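Local coordinates for protein inorganic pyrophosphatase (Shewanella sp. AS-11, PDB 6LL8) that probably catalyses the hydrolysis of inorganic diphosphate to two phosphates, using divalent metal ions such as manganese or magnesium, at residues D94-G99 with S293-V298; K204-N209 with Q297-L302; A235-L240 with H247-L252; L251-I256 with G260-V265; S267-A270 with E274-Y277. All coordinates share one frame; numbering follows the deposited sequence.

Interaction 1: residues D94-G99 with S293-V298; sequences DHHKLG and SRKKQV. With MG (magnesium ion), chain D; CA (calcium ion), chain H; 2PN (imidodiphosphoric acid), chain I.
Oxygen O3 of the imidodiphosphate ties His95 to Lys295. The magnesium ion held by His95 NE2 binds O3 at 2.0 Å, and Lys295 NZ donates to the same oxygen over 2.8 Å. The ammonium also donates to O6 on the second phosphorus, NZ to O6 measuring 3.1 Å, so it bridges the two halves of the ligand, while the backbone N of Lys295 brings O6 a further bond. Bends at chi3 and chi4, both 60°, fold the lysine chain across the two histidines at about a right angle. Lys295 CE lies over one face of each ring in CH-pi contact, 3.6 Å from the His95 centroid and 3.5 Å from that of His96. Residues 94-96 spell the Asp-His-His motif that names the DHH family, and Lys295 belongs to the DHHA2 domain, so the ligand is gripped from both domains. Within the motif Asp94 is a second-shell anchor. The His96 ND1 to Asp94 OD1 bond of 2.7 Å is straight (179°), lies in the imidazole plane and uses the syn lone pair; the backbone N of His95 meets OD1 from above the carboxylate plane. Thus fixed, His96 NE2 accepts from the bridging N1 of the ligand at 2.9 Å. Arg294 NE reaches ligand O4 at 2.8 Å, almost straight. Asp15, Asp73 and Asp147 also bind this magnesium ion, and His95 ND1 is hydrogen-bonded to Val114 O.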
# COMPACT_ATOMS: atom_id res chain seq x y z
N ASP A 94 7.54 4.97 -7.01
CA ASP A 94 6.19 4.39 -6.90
C ASP A 94 5.96 3.37 -7.99
O ASP A 94 6.77 3.21 -8.91
CB ASP A 94 5.14 5.51 -6.95
CG ASP A 94 3.74 5.07 -6.59
OD1 ASP A 94 3.60 4.05 -5.84
OD2 ASP A 94 2.79 5.74 -7.02
N HIS A 95 4.80 2.73 -7.91
CA HIS A 95 4.32 1.69 -8.84
C HIS A 95 2.80 1.76 -8.99
O HIS A 95 2.18 0.76 -9.34
CB HIS A 95 4.81 0.31 -8.38
CG HIS A 95 4.29 -0.17 -7.06
ND1 HIS A 95 3.92 -1.48 -6.89
CD2 HIS A 95 4.17 0.40 -5.84
CE1 HIS A 95 3.58 -1.65 -5.61
NE2 HIS A 95 3.72 -0.54 -4.93
N HIS A 96 2.21 2.92 -8.74
CA HIS A 96 0.77 3.18 -8.93
C HIS A 96 0.52 3.99 -10.19
O HIS A 96 1.46 4.54 -10.79
CB HIS A 96 0.18 3.92 -7.72
CG HIS A 96 0.08 3.07 -6.50
ND1 HIS A 96 1.15 2.89 -5.61
CD2 HIS A 96 -0.94 2.33 -5.99
CE1 HIS A 96 0.75 2.07 -4.64
NE2 HIS A 96 -0.52 1.73 -4.83
N LYS A 97 -0.75 4.13 -10.54
CA LYS A 97 -1.20 5.11 -11.51
C LYS A 97 -0.66 6.48 -11.16
O LYS A 97 -0.33 6.77 -10.00
CB LYS A 97 -2.72 5.12 -11.53
CG LYS A 97 -3.39 5.77 -10.33
CD LYS A 97 -4.90 5.59 -10.38
CE LYS A 97 -5.64 6.13 -9.19
NZ LYS A 97 -5.56 7.60 -9.08
N LEU A 98 -0.64 7.35 -12.16
CA LEU A 98 -0.24 8.74 -11.94
C LEU A 98 -1.43 9.51 -11.38
O LEU A 98 -2.45 9.66 -12.05
CB LEU A 98 0.25 9.37 -13.23
CG LEU A 98 0.77 10.79 -13.11
CD1 LEU A 98 1.93 10.87 -12.12
CD2 LEU A 98 1.18 11.32 -14.46
N GLY A 99 -1.29 9.95 -10.15
CA GLY A 99 -2.32 10.70 -9.45
C GLY A 99 -2.18 12.18 -9.63
O GLY A 99 -1.45 12.68 -10.50
N SER A 293 -5.33 -7.59 -6.38
CA SER A 293 -4.64 -6.29 -6.45
C SER A 293 -5.62 -5.12 -6.53
O SER A 293 -6.38 -5.02 -7.52
CB SER A 293 -3.76 -6.26 -7.65
OG SER A 293 -3.25 -4.96 -7.87
N ARG A 294 -5.55 -4.22 -5.57
CA ARG A 294 -6.36 -2.99 -5.65
C ARG A 294 -5.87 -2.12 -6.81
O ARG A 294 -6.68 -1.68 -7.64
CB ARG A 294 -6.34 -2.30 -4.29
CG ARG A 294 -7.07 -0.96 -4.24
CD ARG A 294 -7.25 -0.42 -2.84
NE ARG A 294 -6.00 -0.40 -2.12
CZ ARG A 294 -5.85 -0.52 -0.81
NH1 ARG A 294 -6.87 -0.39 0.02
NH2 ARG A 294 -4.65 -0.78 -0.32
N LYS A 295 -4.56 -1.87 -6.91
CA LYS A 295 -4.07 -0.93 -7.95
C LYS A 295 -4.35 -1.47 -9.36
O LYS A 295 -4.53 -0.65 -10.25
CB LYS A 295 -2.58 -0.61 -7.80
CG LYS A 295 -1.64 -1.75 -8.16
CD LYS A 295 -0.15 -1.35 -8.17
CE LYS A 295 0.39 -0.84 -6.86
NZ LYS A 295 0.29 -1.85 -5.77
N LYS A 296 -4.35 -2.78 -9.57
CA LYS A 296 -4.41 -3.31 -10.95
C LYS A 296 -5.80 -3.81 -11.30
O LYS A 296 -6.22 -3.69 -12.45
CB LYS A 296 -3.36 -4.39 -11.15
CG LYS A 296 -3.19 -4.90 -12.55
CD LYS A 296 -2.02 -5.83 -12.69
CE LYS A 296 -1.90 -6.51 -14.03
NZ LYS A 296 -1.69 -5.54 -15.11
N GLN A 297 -6.52 -4.38 -10.35
CA GLN A 297 -7.78 -5.09 -10.63
C GLN A 297 -9.00 -4.36 -10.09
O GLN A 297 -10.11 -4.76 -10.44
CB GLN A 297 -7.73 -6.51 -10.10
CG GLN A 297 -6.63 -7.36 -10.75
CD GLN A 297 -6.52 -8.69 -10.07
OE1 GLN A 297 -6.06 -8.81 -8.93
NE2 GLN A 297 -6.99 -9.73 -10.74
N VAL A 298 -8.85 -3.39 -9.22
CA VAL A 298 -10.00 -2.71 -8.59
C VAL A 298 -10.08 -1.27 -9.07
O VAL A 298 -11.12 -0.83 -9.56
CB VAL A 298 -9.93 -2.83 -7.07
CG1 VAL A 298 -11.00 -2.01 -6.38
CG2 VAL A 298 -10.02 -4.28 -6.63
MG MG D . 3.32 -0.64 -2.72
CA CA H . -0.39 14.75 -11.87
P1 2PN I . 0.16 -0.82 -2.39
O1 2PN I . 0.24 0.44 -1.53
O2 2PN I . -0.06 -2.06 -1.57
O3 2PN I . 1.37 -0.94 -3.30
N1 2PN I . -1.14 -0.64 -3.37
P2 2PN I . -2.63 -1.34 -3.48
O4 2PN I . -3.60 -0.16 -3.51
O5 2PN I . -2.84 -2.19 -2.25
O6 2PN I . -2.67 -2.13 -4.76

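Interaction 2: residues K204-N209 with Q297-L302; sequences KDFNMN and QVVPAL. With 2PN (imidodiphosphoric acid), chain I.
One face of the Phe206 ring receives Val299 CG2, which sits 4.1 Å from the ring centroid and 26° off the normal, a CH-pi contact displaced toward the CZ and CE2 rim. Phe206 CZ is the nearest ring atom, 3.8 Å from Val299 CG2, and the two side chains run at about a right angle. The valine divides its methyls between two partners: while CG2 meets the ring, CG1 approaches Met208 CE at 4.1 Å. Met208 is extended beyond CG, which carries its thioether across to the helix, and SD comes within 3.9 Å of Leu302 CB in the modelled conformer of Leu302. The match is wholly apolar, without a hydrogen bond between the segments. On the same strand Lys204 serves the ligand instead. Straight beyond CG, its chain delivers NZ to imidodiphosphate O1 at 2.7 Å and to O4 at 3.0 Å, atoms on different phosphorus centres. A methionine in place of Lys204 would probably leave O1 and O4 without their common ammonium donor and the anionic ligand with less balancing charge. Strand 204-208 and helix 297-302 run nearly parallel, at 23°, with axes 10.6 Å apart. This is helix-on-sheet packing inside the DHHA2 domain: strand 203-208 is an edge strand of the mixed sheet, paired with strand 211-220, and helix 294-307 lies against it, with Leu302 also touching Ile215 of that neighbouring strand and Leu272 and Ala276 of helix 272-277.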
# COMPACT_ATOMS: atom_id res chain seq x y z
N LYS A 204 -7.49 3.38 1.68
CA LYS A 204 -7.07 4.53 0.87
C LYS A 204 -8.29 5.25 0.33
O LYS A 204 -9.24 4.61 -0.13
CB LYS A 204 -6.21 4.09 -0.31
CG LYS A 204 -4.88 3.47 0.11
CD LYS A 204 -4.11 2.96 -1.09
CE LYS A 204 -2.77 2.35 -0.69
NZ LYS A 204 -2.05 1.86 -1.87
N ASP A 205 -8.23 6.56 0.33
CA ASP A 205 -9.18 7.42 -0.38
C ASP A 205 -8.64 7.74 -1.76
O ASP A 205 -7.43 7.97 -1.95
CB ASP A 205 -9.48 8.70 0.39
CG ASP A 205 -10.53 8.57 1.46
OD1 ASP A 205 -11.52 7.85 1.22
OD2 ASP A 205 -10.38 9.18 2.53
N PHE A 206 -9.56 7.81 -2.70
CA PHE A 206 -9.32 8.16 -4.11
C PHE A 206 -10.27 9.26 -4.50
O PHE A 206 -11.48 9.16 -4.24
CB PHE A 206 -9.57 6.95 -5.01
CG PHE A 206 -8.63 5.81 -4.72
CD1 PHE A 206 -8.93 4.88 -3.74
CD2 PHE A 206 -7.42 5.71 -5.38
CE1 PHE A 206 -8.05 3.86 -3.43
CE2 PHE A 206 -6.55 4.67 -5.09
CZ PHE A 206 -6.86 3.76 -4.10
N ASN A 207 -9.75 10.25 -5.20
CA ASN A 207 -10.59 11.24 -5.92
C ASN A 207 -10.79 10.72 -7.34
O ASN A 207 -9.82 10.70 -8.13
CB ASN A 207 -9.88 12.58 -5.91
CG ASN A 207 -10.68 13.64 -6.61
OD1 ASN A 207 -11.70 13.36 -7.20
ND2 ASN A 207 -10.18 14.85 -6.56
N MET A 208 -11.99 10.24 -7.64
CA MET A 208 -12.31 9.70 -8.98
C MET A 208 -13.28 10.66 -9.67
O MET A 208 -14.46 10.65 -9.36
CB MET A 208 -12.89 8.30 -8.85
CG MET A 208 -11.88 7.34 -8.22
SD MET A 208 -12.44 5.64 -8.34
CE MET A 208 -11.00 4.77 -7.75
N ASN A 209 -12.73 11.55 -10.49
CA ASN A 209 -13.52 12.57 -11.21
C ASN A 209 -14.38 13.37 -10.22
O ASN A 209 -15.54 13.65 -10.51
CB ASN A 209 -14.32 11.90 -12.33
CG ASN A 209 -14.79 12.90 -13.35
OD1 ASN A 209 -14.25 14.00 -13.42
ND2 ASN A 209 -15.80 12.52 -14.10
N GLN A 297 -6.52 -4.38 -10.35
CA GLN A 297 -7.78 -5.09 -10.63
C GLN A 297 -9.00 -4.36 -10.09
O GLN A 297 -10.11 -4.76 -10.44
CB GLN A 297 -7.73 -6.51 -10.10
CG GLN A 297 -6.63 -7.36 -10.75
CD GLN A 297 -6.52 -8.69 -10.07
OE1 GLN A 297 -6.06 -8.81 -8.93
NE2 GLN A 297 -6.99 -9.73 -10.74
N VAL A 298 -8.85 -3.39 -9.22
CA VAL A 298 -10.00 -2.71 -8.59
C VAL A 298 -10.08 -1.27 -9.07
O VAL A 298 -11.12 -0.83 -9.56
CB VAL A 298 -9.93 -2.83 -7.07
CG1 VAL A 298 -11.00 -2.01 -6.38
CG2 VAL A 298 -10.02 -4.28 -6.63
N VAL A 299 -9.01 -0.50 -8.88
CA VAL A 299 -9.01 0.95 -9.15
C VAL A 299 -9.23 1.28 -10.62
O VAL A 299 -10.02 2.19 -10.91
CB VAL A 299 -7.78 1.58 -8.55
CG1 VAL A 299 -7.52 2.99 -9.04
CG2 VAL A 299 -7.88 1.57 -7.03
N PRO A 300 -8.50 0.68 -11.59
CA PRO A 300 -8.61 1.18 -12.96
C PRO A 300 -10.04 1.19 -13.50
O PRO A 300 -10.49 2.19 -14.06
CB PRO A 300 -7.68 0.26 -13.76
CG PRO A 300 -6.66 -0.17 -12.75
CD PRO A 300 -7.45 -0.35 -11.48
N ALA A 301 -10.74 0.09 -13.33
CA ALA A 301 -12.10 -0.01 -13.90
C ALA A 301 -13.03 0.95 -13.17
O ALA A 301 -13.95 1.46 -13.79
CB ALA A 301 -12.62 -1.43 -13.83
N LEU A 302 -12.83 1.14 -11.87
CA LEU A 302 -13.68 2.10 -11.12
C LEU A 302 -13.41 3.51 -11.62
O LEU A 302 -14.35 4.28 -11.86
CB LEU A 302 -13.41 2.10 -9.63
CG LEU A 302 -14.00 0.97 -8.82
CD1 LEU A 302 -13.42 1.03 -7.43
CD2 LEU A 302 -15.51 1.04 -8.75
P1 2PN I . 0.16 -0.82 -2.39
O1 2PN I . 0.24 0.44 -1.53
O2 2PN I . -0.06 -2.06 -1.57
O3 2PN I . 1.37 -0.94 -3.30
N1 2PN I . -1.14 -0.64 -3.37
P2 2PN I . -2.63 -1.34 -3.48
O4 2PN I . -3.60 -0.16 -3.51
O5 2PN I . -2.84 -2.19 -2.25
O6 2PN I . -2.67 -2.13 -4.76

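Interaction 3: residues A235-L240 with H247-L252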
# COMPACT_ATOMS: atom_id res chain seq x y z
N ALA A 235 -21.88 -2.48 8.58
CA ALA A 235 -22.44 -1.33 9.32
C ALA A 235 -21.37 -0.25 9.40
O ALA A 235 -21.68 0.95 9.28
CB ALA A 235 -22.91 -1.74 10.69
N ASP A 236 -20.13 -0.66 9.63
CA ASP A 236 -19.07 0.34 9.82
C ASP A 236 -18.73 1.10 8.54
O ASP A 236 -18.49 2.32 8.60
CB ASP A 236 -17.83 -0.29 10.43
CG ASP A 236 -16.91 0.80 10.96
OD1 ASP A 236 -17.32 1.53 11.92
OD2 ASP A 236 -15.85 0.97 10.35
N ILE A 237 -18.73 0.43 7.38
CA ILE A 237 -18.41 1.15 6.13
C ILE A 237 -19.52 2.16 5.81
O ILE A 237 -19.22 3.20 5.24
CB ILE A 237 -18.07 0.25 4.95
CG1 ILE A 237 -19.22 -0.65 4.52
CG2 ILE A 237 -16.80 -0.53 5.25
CD1 ILE A 237 -18.92 -1.42 3.25
N ALA A 238 -20.78 1.89 6.17
CA ALA A 238 -21.86 2.87 5.95
C ALA A 238 -21.59 4.10 6.82
O ALA A 238 -21.79 5.21 6.34
CB ALA A 238 -23.19 2.26 6.29
N LYS A 239 -21.17 3.93 8.06
CA LYS A 239 -20.82 5.06 8.94
C LYS A 239 -19.64 5.83 8.35
O LYS A 239 -19.70 7.05 8.30
CB LYS A 239 -20.47 4.57 10.35
CG LYS A 239 -21.63 4.02 11.16
CD LYS A 239 -21.22 3.60 12.57
CE LYS A 239 -22.21 2.70 13.29
NZ LYS A 239 -23.52 3.36 13.47
N LEU A 240 -18.61 5.11 7.90
CA LEU A 240 -17.42 5.79 7.35
C LEU A 240 -17.78 6.60 6.11
O LEU A 240 -17.23 7.68 5.91
CB LEU A 240 -16.36 4.72 7.05
CG LEU A 240 -15.01 5.25 6.61
CD1 LEU A 240 -14.38 6.19 7.62
CD2 LEU A 240 -14.10 4.08 6.35
N HIS A 247 -18.64 9.33 -1.74
CA HIS A 247 -19.55 8.73 -2.74
C HIS A 247 -19.71 7.25 -2.44
O HIS A 247 -20.83 6.71 -2.54
CB HIS A 247 -19.02 9.01 -4.14
CG HIS A 247 -19.83 8.39 -5.22
ND1 HIS A 247 -19.79 7.05 -5.49
CD2 HIS A 247 -20.75 8.94 -6.06
CE1 HIS A 247 -20.65 6.79 -6.46
NE2 HIS A 247 -21.24 7.96 -6.85
N SER A 248 -18.61 6.56 -2.17
CA SER A 248 -18.60 5.11 -2.01
C SER A 248 -17.56 4.72 -0.96
O SER A 248 -16.51 5.36 -0.88
CB SER A 248 -18.24 4.42 -3.30
OG SER A 248 -19.14 4.68 -4.36
N VAL A 249 -17.84 3.63 -0.26
CA VAL A 249 -16.83 2.90 0.54
C VAL A 249 -16.90 1.45 0.15
O VAL A 249 -17.99 0.86 0.17
CB VAL A 249 -16.94 3.10 2.06
CG1 VAL A 249 -15.89 2.26 2.76
CG2 VAL A 249 -16.82 4.56 2.47
N LEU A 250 -15.75 0.90 -0.21
CA LEU A 250 -15.60 -0.51 -0.62
C LEU A 250 -14.63 -1.16 0.34
O LEU A 250 -13.62 -0.54 0.70
CB LEU A 250 -15.04 -0.58 -2.05
CG LEU A 250 -15.69 0.35 -3.07
CD1 LEU A 250 -14.98 0.15 -4.41
CD2 LEU A 250 -17.20 0.17 -3.16
N LEU A 251 -14.90 -2.39 0.71
CA LEU A 251 -13.95 -3.16 1.55
C LEU A 251 -13.73 -4.50 0.88
O LEU A 251 -14.66 -5.28 0.73
CB LEU A 251 -14.46 -3.32 2.98
CG LEU A 251 -13.56 -4.13 3.91
CD1 LEU A 251 -12.20 -3.47 4.08
CD2 LEU A 251 -14.22 -4.31 5.27
N LEU A 252 -12.49 -4.76 0.51
CA LEU A 252 -12.06 -6.03 -0.08
C LEU A 252 -11.65 -6.99 1.01
O LEU A 252 -10.73 -6.70 1.78
CB LEU A 252 -10.86 -5.78 -0.99
CG LEU A 252 -11.11 -4.94 -2.23
CD1 LEU A 252 -9.82 -4.27 -2.67
CD2 LEU A 252 -11.69 -5.79 -3.35
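Ile237 and Val249 cross obliquely, a valine methyl resting on the branched carbon of the isoleucine. Val249 CG1 lies 3.7 Å from Ile237 CB and 3.8 Å from Ile237 CG2, so one valine methyl covers the branch point of the isoleucine. With chi1 at 63°, Ile237 places CG1 between its backbone N and carbonyl carbon; the longer branch then ends with CD1 at 3.9 Å from Val249 O, against the strand backbone. The shorter branch, Ile237 CG2, turns along the strand and comes within 4.3 Å of Leu251 CB. Val249 holds CG1 anti to its own N (chi1 178°), and its other methyl, CG2, approaches the helix backbone, 3.9 Å from Ile237 O. One turn further along the helix Leu240 makes a looser contact, its CD2 lying 4.4 Å from Val249 CG1. The helix thus presents residues three apart, while the strand presents residues two apart, Val249 and Leu251, from a single face. No hydrogen bond joins the segments, as expected where a helix packs flat on a sheet through aliphatic side chains. Their axes approach to 8.1 Å and the chains run roughly antiparallel, at 148°. This is the interior of a beta-alpha-beta unit in the DHHA2 domain: strand 211-220 leads to helix 230-243, which returns the chain to the parallel neighbouring strand 248-255, while helix 195-199 borders Leu240, and Leu264 of strand 260-267 also touches Ile237.

Interaction 4: residues L251-I256 with G260-V265; sequences LLLTDI and GSEMLV
Thr254 and Ser261 meet hydroxyl to hydroxyl, OG1 donating to OG over 2.7 Å, at the closest side-chain approach of this hairpin. Both oxygens stand beside their own backbone N, anti to the carbonyl carbon (Thr254 chi1 -60°, Ser261 chi1 -62°), so they face one another across a non-hydrogen-bonded antiparallel pair. On the same face of the sheet Leu252 and Met263 lie side by side, with Leu252 CD2 at 3.8 Å from Met263 CE. The backbone is equally close-knit in the middle: Leu253 N reaches Glu262 O at 2.8 Å, and the reverse bond closes that hydrogen-bonded pair. Toward the turn it slackens on one side. Asp255 N still lies 2.9 Å from Gly260 O, almost along the C=O axis, but the return bond from Gly260 N to Asp255 O stretches to 3.3 Å. On the opposite face, which carries Leu251, Leu253, Glu262 and Leu264, the side-chain approaches are longer, and solvent reaches in at Glu262. Leu251 CD2 and Leu264 CD1 stay 4.1 Å apart, and Glu262 OE1, salt-bridged to Lys230, stays 4.0 Å from Leu253 CD1. A valine at Thr254 would probably leave Gln217 NE2 without this acceptor and Ser261 OG without this donor, inside a buried layer. The chemistry implies a relay of bonds across three strands and the loop beyond: Gln217 NE2 gives to Thr254 OG1, this to Ser261 OG, and Ser261 is hydrogen-bonded to Val291 O, so the buried hydroxyls are satisfied by one another and by neighbours.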
# COMPACT_ATOMS: atom_id res chain seq x y z
N LEU A 251 -14.90 -2.39 0.71
CA LEU A 251 -13.95 -3.16 1.55
C LEU A 251 -13.73 -4.50 0.88
O LEU A 251 -14.66 -5.28 0.73
CB LEU A 251 -14.46 -3.32 2.98
CG LEU A 251 -13.56 -4.13 3.91
CD1 LEU A 251 -12.20 -3.47 4.08
CD2 LEU A 251 -14.22 -4.31 5.27
N LEU A 252 -12.49 -4.76 0.51
CA LEU A 252 -12.06 -6.03 -0.08
C LEU A 252 -11.65 -6.99 1.01
O LEU A 252 -10.73 -6.70 1.78
CB LEU A 252 -10.86 -5.78 -0.99
CG LEU A 252 -11.11 -4.94 -2.23
CD1 LEU A 252 -9.82 -4.27 -2.67
CD2 LEU A 252 -11.69 -5.79 -3.35
N LEU A 253 -12.33 -8.12 1.07
CA LEU A 253 -11.93 -9.24 1.96
C LEU A 253 -11.24 -10.23 1.02
O LEU A 253 -11.89 -10.88 0.19
CB LEU A 253 -13.16 -9.85 2.64
CG LEU A 253 -14.06 -8.87 3.37
CD1 LEU A 253 -15.23 -9.63 4.00
CD2 LEU A 253 -13.30 -8.09 4.44
N THR A 254 -9.92 -10.27 1.07
CA THR A 254 -9.09 -10.92 0.05
C THR A 254 -8.50 -12.20 0.63
O THR A 254 -7.77 -12.15 1.60
CB THR A 254 -8.01 -9.98 -0.44
OG1 THR A 254 -8.64 -8.83 -1.00
CG2 THR A 254 -7.10 -10.65 -1.43
N ASP A 255 -8.82 -13.33 0.00
CA ASP A 255 -8.29 -14.64 0.39
C ASP A 255 -7.11 -14.93 -0.51
O ASP A 255 -7.28 -15.10 -1.73
CB ASP A 255 -9.42 -15.66 0.25
CG ASP A 255 -9.05 -17.04 0.72
OD1 ASP A 255 -7.96 -17.49 0.36
OD2 ASP A 255 -9.87 -17.63 1.52
N ILE A 256 -5.92 -14.97 0.07
CA ILE A 256 -4.69 -15.13 -0.73
C ILE A 256 -4.49 -16.56 -1.19
O ILE A 256 -3.65 -16.77 -2.07
CB ILE A 256 -3.46 -14.57 -0.04
CG1 ILE A 256 -3.01 -15.42 1.14
CG2 ILE A 256 -3.68 -13.11 0.32
CD1 ILE A 256 -1.53 -15.48 1.32
N GLY A 260 -8.91 -14.58 -4.55
CA GLY A 260 -10.07 -13.77 -4.92
C GLY A 260 -10.52 -12.94 -3.75
O GLY A 260 -9.99 -13.09 -2.62
N SER A 261 -11.47 -12.04 -4.00
CA SER A 261 -11.93 -11.10 -2.96
C SER A 261 -13.44 -11.05 -2.93
O SER A 261 -14.07 -10.99 -3.99
CB SER A 261 -11.41 -9.70 -3.23
OG SER A 261 -9.99 -9.62 -3.20
N GLU A 262 -13.98 -10.95 -1.72
CA GLU A 262 -15.38 -10.50 -1.57
C GLU A 262 -15.34 -9.00 -1.35
O GLU A 262 -14.66 -8.57 -0.40
CB GLU A 262 -16.04 -11.24 -0.42
CG GLU A 262 -17.50 -10.84 -0.31
CD GLU A 262 -18.31 -11.59 0.70
OE1 GLU A 262 -17.85 -11.69 1.82
OE2 GLU A 262 -19.41 -12.01 0.35
N MET A 263 -16.07 -8.25 -2.13
CA MET A 263 -16.14 -6.81 -1.94
C MET A 263 -17.44 -6.44 -1.26
O MET A 263 -18.51 -6.81 -1.74
CB MET A 263 -16.03 -6.07 -3.27
CG MET A 263 -15.98 -4.56 -3.13
SD MET A 263 -16.03 -3.68 -4.70
CE MET A 263 -14.29 -3.75 -5.13
N LEU A 264 -17.35 -5.73 -0.16
CA LEU A 264 -18.49 -5.11 0.54
C LEU A 264 -18.62 -3.70 -0.00
O LEU A 264 -17.59 -2.98 -0.07
CB LEU A 264 -18.27 -5.11 2.05
CG LEU A 264 -17.87 -6.44 2.69
CD1 LEU A 264 -17.71 -6.28 4.20
CD2 LEU A 264 -18.83 -7.54 2.36
N VAL A 265 -19.83 -3.26 -0.35
CA VAL A 265 -20.03 -2.00 -1.08
C VAL A 265 -21.13 -1.19 -0.41
O VAL A 265 -22.27 -1.69 -0.27
CB VAL A 265 -20.42 -2.28 -2.54
CG1 VAL A 265 -20.67 -0.99 -3.31
CG2 VAL A 265 -19.38 -3.15 -3.25

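Interaction 5: residues S267-A270 with E274-Y277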
# COMPACT_ATOMS: atom_id res chain seq x y z
N SER A 267 -22.59 2.63 -1.61
CA SER A 267 -22.34 3.60 -2.70
C SER A 267 -23.57 4.42 -3.00
O SER A 267 -24.68 3.88 -3.01
CB SER A 267 -21.92 2.86 -3.93
OG SER A 267 -21.57 3.75 -4.98
N ASP A 268 -23.35 5.65 -3.37
CA ASP A 268 -24.38 6.50 -4.00
C ASP A 268 -24.82 5.95 -5.35
O ASP A 268 -25.89 6.37 -5.81
CB ASP A 268 -23.89 7.94 -4.10
CG ASP A 268 -23.80 8.65 -2.76
OD1 ASP A 268 -24.42 8.19 -1.78
OD2 ASP A 268 -23.14 9.70 -2.70
N SER A 269 -24.02 5.11 -6.01
CA SER A 269 -24.39 4.47 -7.29
C SER A 269 -24.88 3.04 -7.03
O SER A 269 -24.07 2.18 -6.63
CB SER A 269 -23.28 4.47 -8.27
OG SER A 269 -23.68 3.76 -9.43
N ALA A 270 -26.15 2.78 -7.31
CA ALA A 270 -26.72 1.44 -7.04
C ALA A 270 -26.09 0.38 -7.95
O ALA A 270 -26.14 -0.80 -7.59
CB ALA A 270 -28.22 1.46 -7.19
N GLU A 274 -21.66 -3.51 -11.09
CA GLU A 274 -22.17 -3.93 -12.42
C GLU A 274 -21.45 -3.12 -13.50
O GLU A 274 -20.94 -3.72 -14.45
CB GLU A 274 -23.69 -3.75 -12.45
CG GLU A 274 -24.36 -4.18 -13.75
CD GLU A 274 -25.84 -4.50 -13.64
OE1 GLU A 274 -26.54 -3.89 -12.80
OE2 GLU A 274 -26.31 -5.36 -14.39
N ARG A 275 -21.41 -1.80 -13.35
CA ARG A 275 -20.82 -0.90 -14.37
C ARG A 275 -19.30 -1.09 -14.43
O ARG A 275 -18.73 -1.16 -15.55
CB ARG A 275 -21.19 0.56 -14.12
CG ARG A 275 -22.64 0.91 -14.44
CD ARG A 275 -22.87 2.41 -14.37
NE ARG A 275 -22.67 2.85 -13.00
CZ ARG A 275 -21.67 3.62 -12.55
NH1 ARG A 275 -20.73 4.10 -13.35
NH2 ARG A 275 -21.61 3.92 -11.27
N ALA A 276 -18.63 -1.14 -13.28
CA ALA A 276 -17.16 -1.19 -13.28
C ALA A 276 -16.64 -2.55 -13.71
O ALA A 276 -15.64 -2.58 -14.44
CB ALA A 276 -16.63 -0.80 -11.92
N TYR A 277 -17.23 -3.65 -13.25
CA TYR A 277 -16.65 -5.02 -13.34
C TYR A 277 -17.55 -5.98 -14.11
O TYR A 277 -17.13 -7.13 -14.31
CB TYR A 277 -16.36 -5.58 -11.94
CG TYR A 277 -15.56 -4.65 -11.07
CD1 TYR A 277 -14.31 -4.21 -11.45
CD2 TYR A 277 -16.07 -4.19 -9.87
CE1 TYR A 277 -13.57 -3.36 -10.65
CE2 TYR A 277 -15.35 -3.32 -9.06
CZ TYR A 277 -14.10 -2.90 -9.45
OH TYR A 277 -13.43 -2.04 -8.63
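The hydrogen bond that spans this contact runs from Arg275 NH2 to Ser269 OG, 2.8 Å long with an N-H...O angle of 154°. The hydroxyl sits at the edge of the guanidinium, near its plane, where an N-H of the NH2 group points. A bend at chi3 (-65°) turns the arginine head back from the helix toward the loop, bridging backbones whose nearest CA atoms, in Ser269 and Arg275, are still 9.6 Å apart. Beyond this bond the touch is slight: Ser269 CB lies 3.5 Å from Arg275 NH2, and the two segments bury 67 Å² in all. Both residues were modelled in two conformers, so the bond describes one populated arrangement and may not be permanent. Charge is the second element. Arg275 NE forms a salt bridge with Asp271 OD1, so the guanidinium bridges Ser269 and the residue just before the helix, and Asp268 pairs with Lys241. Hydrogen bonding where the strand runs into the loop is the third. Ser267 OG accepts from Ser269 N at 3.0 Å (157°), which sets the backbone leading to Ser269, and the same oxygen is hydrogen-bonded to Ser248 OG in the adjacent strand. At the far end of the helix Tyr277 OH is hydrogen-bonded to Val298 O, anchoring it to helix 294-307. Acceptance by a serine hydroxyl from the backbone N two residues on defines an ST turn, and here it opens the connection from strand 260-267 to helix 272-277 at the surface of the DHHA2 domain.

How the interactions relate
Interactions 2, 3 and 4 are buried, the first two joined by apolar side chains and interaction 4 by backbone hydrogen bonds as well, while interaction 5 is a polar surface contact and interaction 1 a partly buried one around the ligand. Helix 294-307 serves interactions 1 and 2: its start grips the imidodiphosphate, its next turns pack on the sheet, and His96 NE2 and Lys204 NZ from the two contacts come within 3.3 Å. Interactions 3 and 4 share Leu251 and Leu252 of strand 248-255, one through helix packing and the other through strand pairing. Val298 CG1, at 3.9 Å from Met263 CE, connects the helix to the hairpin. Interaction 1 alone spans both domains.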